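Local structure of putative cytochrome P450 120 (Synechocystis sp., 2VE3) at residues W80-S83 / T84-L87; S165-P168 / Q169-P172; P172-E175 / T176-G180; I210-A213 / R214-Q217. The protein binds heme and retinoic acid and probably acts as a cytochrome P450 monooxygenase, inserting oxygen from molecular oxygen into a bound substrate. All coordinates share one frame; numbering follows the deposited sequence.

Overall arrangement
Contact 1 is the buried member of the set: residues 80-87 lead into helix 82-88, and Trp-80 and Thr-84 line the retinoic acid pocket. Contact 3 is partly buried and lies on helix 170-181, whose first turn belongs to contact 2; the two share Pro-172. Contacts 1 and 3 meet directly, Tyr-177 OH probably hydrogen-bonding Leu-87 O at 2.7 Å. Contacts 2 and 4 are surface contacts away from the bound ligands, at the entry to helix 170-181 and the exit from helix 192-215, the next helix in the chain. Chemistry follows place: aromatic and ligand packing in contact 1, a ring pair in contact 3, prolines in contact 2 and glutamines in contact 4.

Contact 1 of 4, residues W80-S83 / T84-L87; sequences WPLS and TRIL. With REA (retinoic acid), chain D.
Arg-85 N hydrogen-bonds Pro-81 O at 3.0 Å, and Ile-86 N to Leu-82 O and Leu-87 N to Ser-83 O continue the first turn of helix 82-88. Pro-81 suits the N-cap, where a residue needs no N-H for the helix. The side chain of Arg-85 folds back across this start: its bend at chi3 (-72°) turns NE onto Trp-80 O, 2.8 Å away, with an N-H...O angle of 155° and the oxygen close to the guanidinium plane. Leu-82 CA lies over one guanidinium face, and Leu-82 CD1 is 3.7 Å from Arg-85 NH2. With an alanine in place of Arg-85, Trp-80 O would probably lose this side-chain donor and the flank of Leu-82 its cover. This is the helix between the B and C helices of the P450 fold, commonly called B', which borders the substrate pocket. Trp-80 presents one indole face to retinoic acid, whose C18 methyl stands 3.8 Å above the ring plane, over its centre; the indole also touches the heme, and a broad aromatic ring suits a place that meets both groups. Thr-84 CG2 comes within 3.7 Å of the same retinoid C18, while Thr-84 CB packs on Trp-80 CB at 3.8 Å. Thr-84 thus turns its methyl to the ligand and its hydroxyl to Leu-181 O, which Ser-83 OG also hydrogen-bonds.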
loop_
_atom_site.group_PDB
_atom_site.type_symbol
_atom_site.label_atom_id
_atom_site.label_comp_id
_atom_site.label_asym_id
_atom_site.label_seq_id
_atom_site.Cartn_x
_atom_site.Cartn_y
_atom_site.Cartn_z
ATOM N N TRP A 80 -14.973 -1.560 0.352
ATOM C CA TRP A 80 -14.151 -0.788 1.271
ATOM C C TRP A 80 -15.105 -0.140 2.266
ATOM O O TRP A 80 -16.276 0.033 1.951
ATOM C CB TRP A 80 -13.311 0.250 0.515
ATOM C CG TRP A 80 -12.110 -0.355 -0.246
ATOM C CD1 TRP A 80 -11.976 -0.497 -1.600
ATOM C CD2 TRP A 80 -10.921 -0.921 0.332
ATOM N NE1 TRP A 80 -10.776 -1.104 -1.899
ATOM C CE2 TRP A 80 -10.109 -1.371 -0.735
ATOM C CE3 TRP A 80 -10.465 -1.093 1.652
ATOM C CZ2 TRP A 80 -8.869 -1.974 -0.530
ATOM C CZ3 TRP A 80 -9.222 -1.687 1.853
ATOM C CH2 TRP A 80 -8.440 -2.117 0.768
ATOM N N PRO A 81 -14.621 0.183 3.479
ATOM C CA PRO A 81 -15.407 0.957 4.452
ATOM C C PRO A 81 -16.093 2.217 3.861
ATOM O O PRO A 81 -15.592 2.816 2.912
ATOM C CB PRO A 81 -14.366 1.327 5.509
ATOM C CG PRO A 81 -13.371 0.181 5.455
ATOM C CD PRO A 81 -13.295 -0.191 4.012
ATOM N N LEU A 82 -17.237 2.596 4.420
ATOM C CA LEU A 82 -18.073 3.668 3.860
ATOM C C LEU A 82 -17.317 4.972 3.570
ATOM O O LEU A 82 -17.526 5.600 2.519
ATOM C CB LEU A 82 -19.301 3.952 4.769
ATOM C CG LEU A 82 -20.235 5.061 4.242
ATOM C CD1 LEU A 82 -20.740 4.718 2.841
ATOM C CD2 LEU A 82 -21.406 5.381 5.177
ATOM N N SER A 83 -16.466 5.382 4.510
ATOM C CA SER A 83 -15.633 6.568 4.355
ATOM C C SER A 83 -14.686 6.454 3.156
ATOM O O SER A 83 -14.530 7.408 2.397
ATOM C CB SER A 83 -14.821 6.807 5.628
ATOM O OG SER A 83 -14.006 5.677 5.920
ATOM N N THR A 84 -14.053 5.287 3.010
ATOM C CA THR A 84 -13.099 5.025 1.921
ATOM C C THR A 84 -13.774 5.095 0.553
ATOM O O THR A 84 -13.240 5.694 -0.373
ATOM C CB THR A 84 -12.434 3.626 2.053
ATOM O OG1 THR A 84 -12.243 3.305 3.431
ATOM C CG2 THR A 84 -11.095 3.582 1.308
ATOM N N ARG A 85 -14.943 4.479 0.441
ATOM C CA ARG A 85 -15.666 4.452 -0.821
ATOM C C ARG A 85 -16.041 5.843 -1.295
ATOM O O ARG A 85 -15.744 6.193 -2.424
ATOM C CB ARG A 85 -16.890 3.532 -0.733
ATOM C CG ARG A 85 -16.527 2.071 -0.998
ATOM C CD ARG A 85 -17.743 1.160 -1.027
ATOM N NE ARG A 85 -18.287 0.983 0.312
ATOM C CZ ARG A 85 -19.445 1.494 0.726
ATOM N NH1 ARG A 85 -20.200 2.212 -0.106
ATOM N NH2 ARG A 85 -19.844 1.280 1.972
ATOM N N ILE A 86 -16.631 6.645 -0.401
ATOM C CA ILE A 86 -17.010 8.034 -0.687
ATOM C C ILE A 86 -15.826 8.891 -1.137
ATOM O O ILE A 86 -15.932 9.657 -2.098
ATOM C CB ILE A 86 -17.714 8.709 0.551
ATOM C CG1 ILE A 86 -19.031 7.991 0.871
ATOM C CG2 ILE A 86 -17.932 10.190 0.303
ATOM C CD1 ILE A 86 -19.753 8.465 2.139
ATOM N N LEU A 87 -14.691 8.742 -0.459
ATOM C CA LEU A 87 -13.503 9.558 -0.726
ATOM C C LEU A 87 -12.698 9.135 -1.958
ATOM O O LEU A 87 -12.044 9.972 -2.587
ATOM C CB LEU A 87 -12.607 9.627 0.522
ATOM C CG LEU A 87 -13.213 10.453 1.671
ATOM C CD1 LEU A 87 -12.522 10.167 2.996
ATOM C CD2 LEU A 87 -13.145 11.926 1.342
HETATM C C1 REA D . -4.795 0.565 -1.773
HETATM C C2 REA D . -5.312 0.929 -3.162
HETATM C C3 REA D . -6.756 0.452 -3.327
HETATM C C4 REA D . -7.674 1.235 -2.392
HETATM C C5 REA D . -7.106 1.389 -0.996
HETATM C C6 REA D . -5.769 1.092 -0.704
HETATM C C7 REA D . -5.300 1.304 0.672
HETATM C C8 REA D . -5.638 0.332 1.711
HETATM C C9 REA D . -5.285 0.650 3.111
HETATM C C10 REA D . -6.017 -0.080 4.123
HETATM C C11 REA D . -5.410 -0.691 5.292
HETATM C C12 REA D . -6.276 -1.707 5.890
HETATM C C13 REA D . -6.549 -1.779 7.325
HETATM C C14 REA D . -7.306 -2.906 7.703
HETATM C C15 REA D . -7.255 -3.538 9.008
HETATM C C16 REA D . -4.702 -0.966 -1.630
HETATM C C17 REA D . -3.406 1.191 -1.640
HETATM C C18 REA D . -8.033 1.906 0.077
HETATM C C19 REA D . -4.265 1.698 3.489
HETATM C C20 REA D . -6.069 -0.715 8.277
HETATM O O1 REA D . -6.461 -3.144 9.878
HETATM O O2 REA D . -8.016 -4.484 9.265
#

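Contact 2 of 4, residues S165-P168 / Q169-P172; sequences SQNP and QLFP
The flat carboxamide of Asn-167 meets Leu-170 only loosely, its ND2 lying 4.2 Å from the CD2 methyl, while the pyrrolidine ring of Pro-168 has Gln-169 beside it: Pro-168 CD is 4.0 Å from Gln-169 CB. The Asn-167 amide is steadied by a hydrogen bond from ND2 to Val-164 O, back in the preceding residues. Leu-170 adds a second touch, its CB resting 3.6 Å from Asn-167 O. The Gln-169 side chain has CG anti to its own carbonyl carbon (chi1 -79°), which carries CG past Pro-168 CD, 4.1 Å away. The chain here leaves helix 162-165, makes an inverse gamma turn centred on Gln-166, with a weak bond from Asn-167 N to Ser-165 O, and then enters helix 170-181, corresponding to helix F of the P450 fold. Leu-170 is the buried residue of the group and packs on Phe-152 of helix 143-159, whereas the prolines and Gln-169 suit the surface. Pro-172 sits in the first turn, where a residue without N-H costs little. Its CD lies 3.5 Å from Pro-168 O, in the place where a helical N-H would otherwise come, so this corner is shaped by van der Waals contact and proline stiffness more than by polar bonds.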
loop_
_atom_site.group_PDB
_atom_site.type_symbol
_atom_site.label_atom_id
_atom_site.label_comp_id
_atom_site.label_asym_id
_atom_site.label_seq_id
_atom_site.Cartn_x
_atom_site.Cartn_y
_atom_site.Cartn_z
ATOM N N SER A 165 4.487 18.825 -10.079
ATOM C CA SER A 165 5.013 18.467 -8.746
ATOM C C SER A 165 5.425 19.661 -7.874
ATOM O O SER A 165 5.276 19.620 -6.651
ATOM C CB SER A 165 6.187 17.485 -8.877
ATOM O OG SER A 165 6.644 17.054 -7.605
ATOM N N GLN A 166 5.936 20.719 -8.498
ATOM C CA GLN A 166 6.415 21.885 -7.758
ATOM C C GLN A 166 5.286 22.885 -7.492
ATOM O O GLN A 166 5.457 24.092 -7.711
ATOM C CB GLN A 166 7.571 22.550 -8.509
ATOM N N ASN A 167 4.149 22.386 -6.993
ATOM C CA ASN A 167 2.908 23.164 -7.028
ATOM C C ASN A 167 1.809 22.987 -5.973
ATOM O O ASN A 167 0.938 22.139 -6.113
ATOM C CB ASN A 167 2.288 23.083 -8.452
ATOM C CG ASN A 167 0.772 22.749 -8.455
ATOM O OD1 ASN A 167 -0.047 23.416 -7.795
ATOM N ND2 ASN A 167 0.403 21.713 -9.216
ATOM N N PRO A 168 1.897 23.687 -4.839
ATOM C CA PRO A 168 2.713 23.628 -3.652
ATOM C C PRO A 168 1.689 23.256 -2.550
ATOM O O PRO A 168 2.041 23.002 -1.399
ATOM C CB PRO A 168 3.185 25.077 -3.488
ATOM C CG PRO A 168 2.188 25.932 -4.310
ATOM C CD PRO A 168 1.175 24.974 -4.893
ATOM N N GLN A 169 0.420 23.229 -2.961
ATOM C CA GLN A 169 -0.750 22.982 -2.123
ATOM C C GLN A 169 -1.208 21.528 -2.216
ATOM O O GLN A 169 -2.060 21.082 -1.438
ATOM C CB GLN A 169 -1.906 23.874 -2.594
ATOM C CG GLN A 169 -1.858 25.316 -2.140
ATOM C CD GLN A 169 -3.079 26.108 -2.601
ATOM O OE1 GLN A 169 -3.257 26.353 -3.800
ATOM N NE2 GLN A 169 -3.922 26.520 -1.650
ATOM N N LEU A 170 -0.640 20.811 -3.185
ATOM C CA LEU A 170 -1.055 19.463 -3.564
ATOM C C LEU A 170 -0.782 18.437 -2.461
ATOM O O LEU A 170 -1.635 17.596 -2.166
ATOM C CB LEU A 170 -0.337 19.058 -4.857
ATOM C CG LEU A 170 -1.093 18.318 -5.966
ATOM C CD1 LEU A 170 -2.363 19.047 -6.422
ATOM C CD2 LEU A 170 -0.183 18.110 -7.155
ATOM N N PHE A 171 0.416 18.524 -1.879
ATOM C CA PHE A 171 0.867 17.662 -0.776
ATOM C C PHE A 171 0.052 17.895 0.499
ATOM O O PHE A 171 -0.503 16.946 1.040
ATOM C CB PHE A 171 2.381 17.840 -0.543
ATOM C CG PHE A 171 2.948 16.987 0.557
ATOM C CD1 PHE A 171 3.089 15.613 0.394
ATOM C CD2 PHE A 171 3.365 17.562 1.756
ATOM C CE1 PHE A 171 3.618 14.824 1.408
ATOM C CE2 PHE A 171 3.908 16.779 2.781
ATOM C CZ PHE A 171 4.034 15.405 2.601
ATOM N N PRO A 172 -0.053 19.155 0.967
ATOM C CA PRO A 172 -0.895 19.468 2.126
ATOM C C PRO A 172 -2.327 18.930 2.018
ATOM O O PRO A 172 -2.859 18.388 2.999
ATOM C CB PRO A 172 -0.920 20.996 2.128
ATOM C CG PRO A 172 0.357 21.397 1.459
ATOM C CD PRO A 172 0.635 20.357 0.448
#

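Contact 3 of 4, residues P172-E175 / T176-G180; sequences PWFE and TYIQG
Pro-172 O is gripped by two donors of one residue: Thr-176 OG1 at 3.1 Å and Thr-176 N at 3.3 Å, which approach from opposite faces of the carbonyl plane. Both bonds lie along helix 170-181, the counterpart of helix F in the P450 fold, and the regular i to i+4 pattern goes on with Tyr-177 N to Trp-173 O at 2.8 Å and Ile-178 N to Phe-174 O. Threonine can do this because its hydroxyl lies beside its own backbone N (chi1 -52°), facing the preceding turn. A valine in its place would probably leave Pro-172 O with the backbone donor alone. On the buried side Tyr-177 turns its edge toward the face of Phe-174, a T-shaped pair with centroids 5.6 Å apart and planes at 68°. Phe-174 suits this spot, since Leu-249, Leu-252 and Phe-253 of helix 241-272 also pack against it, while the Tyr-177 hydroxyl hydrogen-bonds Leu-87 O. The Glu-175 carboxylate has other partners, a salt bridge with Arg-148 and a hydrogen bond with His-256. Ile-178 touches the Phe-174 ring, its CD1 near the ring plane at the edge, 4.3 Å from Phe-174 CD1.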
loop_
_atom_site.group_PDB
_atom_site.type_symbol
_atom_site.label_atom_id
_atom_site.label_comp_id
_atom_site.label_asym_id
_atom_site.label_seq_id
_atom_site.Cartn_x
_atom_site.Cartn_y
_atom_site.Cartn_z
ATOM N N PRO A 172 -0.053 19.155 0.967
ATOM C CA PRO A 172 -0.895 19.468 2.126
ATOM C C PRO A 172 -2.327 18.930 2.018
ATOM O O PRO A 172 -2.859 18.388 2.999
ATOM C CB PRO A 172 -0.920 20.996 2.128
ATOM C CG PRO A 172 0.357 21.397 1.459
ATOM C CD PRO A 172 0.635 20.357 0.448
ATOM N N TRP A 173 -2.937 19.078 0.844
ATOM C CA TRP A 173 -4.278 18.569 0.578
ATOM C C TRP A 173 -4.354 17.035 0.638
ATOM O O TRP A 173 -5.259 16.480 1.252
ATOM C CB TRP A 173 -4.787 19.071 -0.784
ATOM C CG TRP A 173 -5.156 20.538 -0.806
ATOM C CD1 TRP A 173 -5.506 21.323 0.268
ATOM C CD2 TRP A 173 -5.261 21.378 -1.959
ATOM N NE1 TRP A 173 -5.796 22.605 -0.149
ATOM C CE2 TRP A 173 -5.652 22.667 -1.507
ATOM C CE3 TRP A 173 -5.052 21.175 -3.329
ATOM C CZ2 TRP A 173 -5.840 23.744 -2.376
ATOM C CZ3 TRP A 173 -5.242 22.248 -4.194
ATOM C CH2 TRP A 173 -5.634 23.521 -3.709
ATOM N N PHE A 174 -3.408 16.358 -0.005
ATOM C CA PHE A 174 -3.361 14.902 0.017
ATOM C C PHE A 174 -3.213 14.326 1.417
ATOM O O PHE A 174 -3.830 13.319 1.747
ATOM C CB PHE A 174 -2.256 14.381 -0.894
ATOM C CG PHE A 174 -2.767 13.544 -2.025
ATOM C CD1 PHE A 174 -2.997 12.183 -1.842
ATOM C CD2 PHE A 174 -3.039 14.108 -3.262
ATOM C CE1 PHE A 174 -3.476 11.399 -2.878
ATOM C CE2 PHE A 174 -3.519 13.325 -4.314
ATOM C CZ PHE A 174 -3.742 11.971 -4.116
ATOM N N GLU A 175 -2.419 14.989 2.239
ATOM C CA GLU A 175 -2.201 14.579 3.623
ATOM C C GLU A 175 -3.488 14.608 4.430
ATOM O O GLU A 175 -3.777 13.678 5.189
ATOM C CB GLU A 175 -1.107 15.441 4.264
ATOM C CG GLU A 175 0.216 15.323 3.526
ATOM C CD GLU A 175 0.840 13.939 3.679
ATOM O OE1 GLU A 175 0.718 13.082 2.757
ATOM O OE2 GLU A 175 1.448 13.711 4.739
ATOM N N THR A 176 -4.263 15.676 4.231
ATOM C CA THR A 176 -5.604 15.813 4.799
ATOM C C THR A 176 -6.614 14.799 4.209
ATOM O O THR A 176 -7.397 14.192 4.938
ATOM C CB THR A 176 -6.115 17.257 4.574
ATOM O OG1 THR A 176 -5.122 18.172 5.055
ATOM C CG2 THR A 176 -7.414 17.498 5.299
ATOM N N TYR A 177 -6.599 14.639 2.891
ATOM C CA TYR A 177 -7.413 13.627 2.207
ATOM C C TYR A 177 -7.180 12.224 2.822
ATOM O O TYR A 177 -8.118 11.566 3.260
ATOM C CB TYR A 177 -7.086 13.659 0.711
ATOM C CG TYR A 177 -7.704 12.552 -0.111
ATOM C CD1 TYR A 177 -9.046 12.599 -0.480
ATOM C CD2 TYR A 177 -6.941 11.458 -0.527
ATOM C CE1 TYR A 177 -9.611 11.586 -1.218
ATOM C CE2 TYR A 177 -7.503 10.442 -1.274
ATOM C CZ TYR A 177 -8.840 10.507 -1.608
ATOM O OH TYR A 177 -9.405 9.500 -2.362
ATOM N N ILE A 178 -5.921 11.809 2.889
ATOM C CA ILE A 178 -5.523 10.519 3.471
ATOM C C ILE A 178 -6.023 10.277 4.913
ATOM O O ILE A 178 -6.520 9.186 5.222
ATOM C CB ILE A 178 -3.990 10.313 3.372
ATOM C CG1 ILE A 178 -3.580 10.108 1.908
ATOM C CG2 ILE A 178 -3.531 9.132 4.247
ATOM C CD1 ILE A 178 -2.064 10.006 1.691
ATOM N N GLN A 179 -5.935 11.295 5.770
ATOM C CA GLN A 179 -6.323 11.168 7.187
ATOM C C GLN A 179 -7.790 10.780 7.411
ATOM O O GLN A 179 -8.128 10.207 8.450
ATOM C CB GLN A 179 -5.951 12.431 7.983
ATOM C CG GLN A 179 -4.479 12.476 8.434
ATOM C CD GLN A 179 -4.120 13.674 9.356
ATOM O OE1 GLN A 179 -2.950 13.873 9.694
ATOM N NE2 GLN A 179 -5.116 14.445 9.770
ATOM N N GLY A 180 -8.649 11.056 6.419
ATOM C CA GLY A 180 -10.070 10.735 6.521
ATOM C C GLY A 180 -10.502 9.454 5.849
ATOM O O GLY A 180 -11.643 9.047 6.006
#

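Contact 4 of 4, residues I210-A213 / R214-Q217; sequences IIKA and RQQQ
Gln-215 lies back along the preceding turn of its helix, toward Ile-211 and Lys-212. Its CB is 3.7 Å from Ile-211 O, and CG comes closer to the same oxygen, at 3.4 Å. CG is anti to the carbonyl carbon of Gln-215 (chi1 -75°), which directs the extended chain along the helix and not straight out from it. Further on, CD meets the CG2 methyl of Ile-211 at 3.8 Å. At the tip OE1 and NE2 both lie near that methyl, and NE2 also reaches Lys-212, 3.5 Å from its CA and 3.6 Å from its CD. A glutamine suits the place, since its methylenes pack along the backbone while its amide can remain at the exposed surface. This is the last turn of helix 192-215, the counterpart of the long helix G of the P450 fold. Gln-215 N still bonds Ile-211 O in the helical manner at 3.1 Å, as Arg-214 N bonds Ile-210 O, but the next donor, Gln-216 N, makes only a weak bond, to Ala-213 O at 3.3 Å. The span thus shortens from four residues to three as the helix runs out. Ile-211 is the buried residue of the turn; its side chain also packs against Leu-244 and Ile-248 of helix 241-272 and Leu-229 of helix 224-230, a fitting place for a branched apolar chain. Arg-214, with CG anti to its backbone N (chi1 169°), leads away from this turn, and its guanidinium forms a salt bridge with Asp-223, tying the helix end to the chain just ahead of helix 224-230.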
loop_
_atom_site.group_PDB
_atom_site.type_symbol
_atom_site.label_atom_id
_atom_site.label_comp_id
_atom_site.label_asym_id
_atom_site.label_seq_id
_atom_site.Cartn_x
_atom_site.Cartn_y
_atom_site.Cartn_z
ATOM N N ILE A 210 -5.118 20.314 -14.396
ATOM C CA ILE A 210 -3.941 19.600 -14.887
ATOM C C ILE A 210 -4.271 18.781 -16.134
ATOM O O ILE A 210 -3.476 18.754 -17.073
ATOM C CB ILE A 210 -3.330 18.681 -13.800
ATOM C CG1 ILE A 210 -2.634 19.503 -12.715
ATOM C CG2 ILE A 210 -2.331 17.705 -14.403
ATOM C CD1 ILE A 210 -2.464 18.764 -11.424
ATOM N N ILE A 211 -5.429 18.119 -16.138
ATOM C CA ILE A 211 -5.875 17.300 -17.290
ATOM C C ILE A 211 -6.188 18.143 -18.544
ATOM O O ILE A 211 -5.770 17.786 -19.648
ATOM C CB ILE A 211 -7.079 16.373 -16.915
ATOM C CG1 ILE A 211 -6.610 15.213 -16.032
ATOM C CG2 ILE A 211 -7.778 15.814 -18.155
ATOM C CD1 ILE A 211 -7.729 14.531 -15.251
ATOM N N LYS A 212 -6.919 19.245 -18.371
ATOM C CA LYS A 212 -7.226 20.175 -19.477
ATOM C C LYS A 212 -5.980 20.809 -20.108
ATOM O O LYS A 212 -5.973 21.146 -21.292
ATOM C CB LYS A 212 -8.190 21.272 -19.012
ATOM C CG LYS A 212 -9.562 20.764 -18.549
ATOM C CD LYS A 212 -10.489 20.446 -19.723
ATOM C CE LYS A 212 -11.917 20.210 -19.267
ATOM N NZ LYS A 212 -12.381 21.306 -18.365
ATOM N N ALA A 213 -4.932 20.976 -19.312
ATOM C CA ALA A 213 -3.654 21.443 -19.821
ATOM C C ALA A 213 -3.006 20.394 -20.732
ATOM O O ALA A 213 -2.554 20.718 -21.837
ATOM C CB ALA A 213 -2.733 21.810 -18.671
ATOM N N ARG A 214 -2.987 19.140 -20.272
ATOM C CA ARG A 214 -2.339 18.036 -20.990
ATOM C C ARG A 214 -3.037 17.688 -22.314
ATOM O O ARG A 214 -2.394 17.195 -23.250
ATOM C CB ARG A 214 -2.225 16.802 -20.074
ATOM C CG ARG A 214 -1.803 15.493 -20.757
ATOM C CD ARG A 214 -0.324 15.462 -21.096
ATOM N NE ARG A 214 0.471 15.346 -19.880
ATOM C CZ ARG A 214 1.187 14.280 -19.531
ATOM N NH1 ARG A 214 1.250 13.211 -20.316
ATOM N NH2 ARG A 214 1.862 14.299 -18.390
ATOM N N GLN A 215 -4.343 17.950 -22.381
ATOM C CA GLN A 215 -5.153 17.668 -23.576
ATOM C C GLN A 215 -4.917 18.654 -24.717
ATOM O O GLN A 215 -5.157 18.331 -25.876
ATOM C CB GLN A 215 -6.644 17.641 -23.229
ATOM C CG GLN A 215 -7.084 16.381 -22.496
ATOM C CD GLN A 215 -8.447 16.512 -21.852
ATOM O OE1 GLN A 215 -9.198 15.542 -21.777
ATOM N NE2 GLN A 215 -8.773 17.705 -21.376
ATOM N N GLN A 216 -4.472 19.862 -24.387
ATOM C CA GLN A 216 -4.151 20.868 -25.399
ATOM C C GLN A 216 -2.684 20.745 -25.826
ATOM O O GLN A 216 -2.011 21.749 -26.084
ATOM C CB GLN A 216 -4.466 22.273 -24.875
ATOM C CG GLN A 216 -5.951 22.518 -24.610
ATOM C CD GLN A 216 -6.273 23.977 -24.352
ATOM O OE1 GLN A 216 -5.741 24.874 -25.015
ATOM N NE2 GLN A 216 -7.159 24.226 -23.385
ATOM N N GLN A 217 -2.209 19.501 -25.902
ATOM C CA GLN A 217 -0.810 19.186 -26.198
ATOM C C GLN A 217 -0.681 17.865 -26.964
ATOM O O GLN A 217 -1.571 17.014 -26.878
ATOM C CB GLN A 217 0.013 19.152 -24.902
ATOM C CG GLN A 217 0.558 20.520 -24.514
ATOM C CD GLN A 217 0.941 20.617 -23.057
ATOM O OE1 GLN A 217 1.868 19.945 -22.599
ATOM N NE2 GLN A 217 0.239 21.473 -22.316
#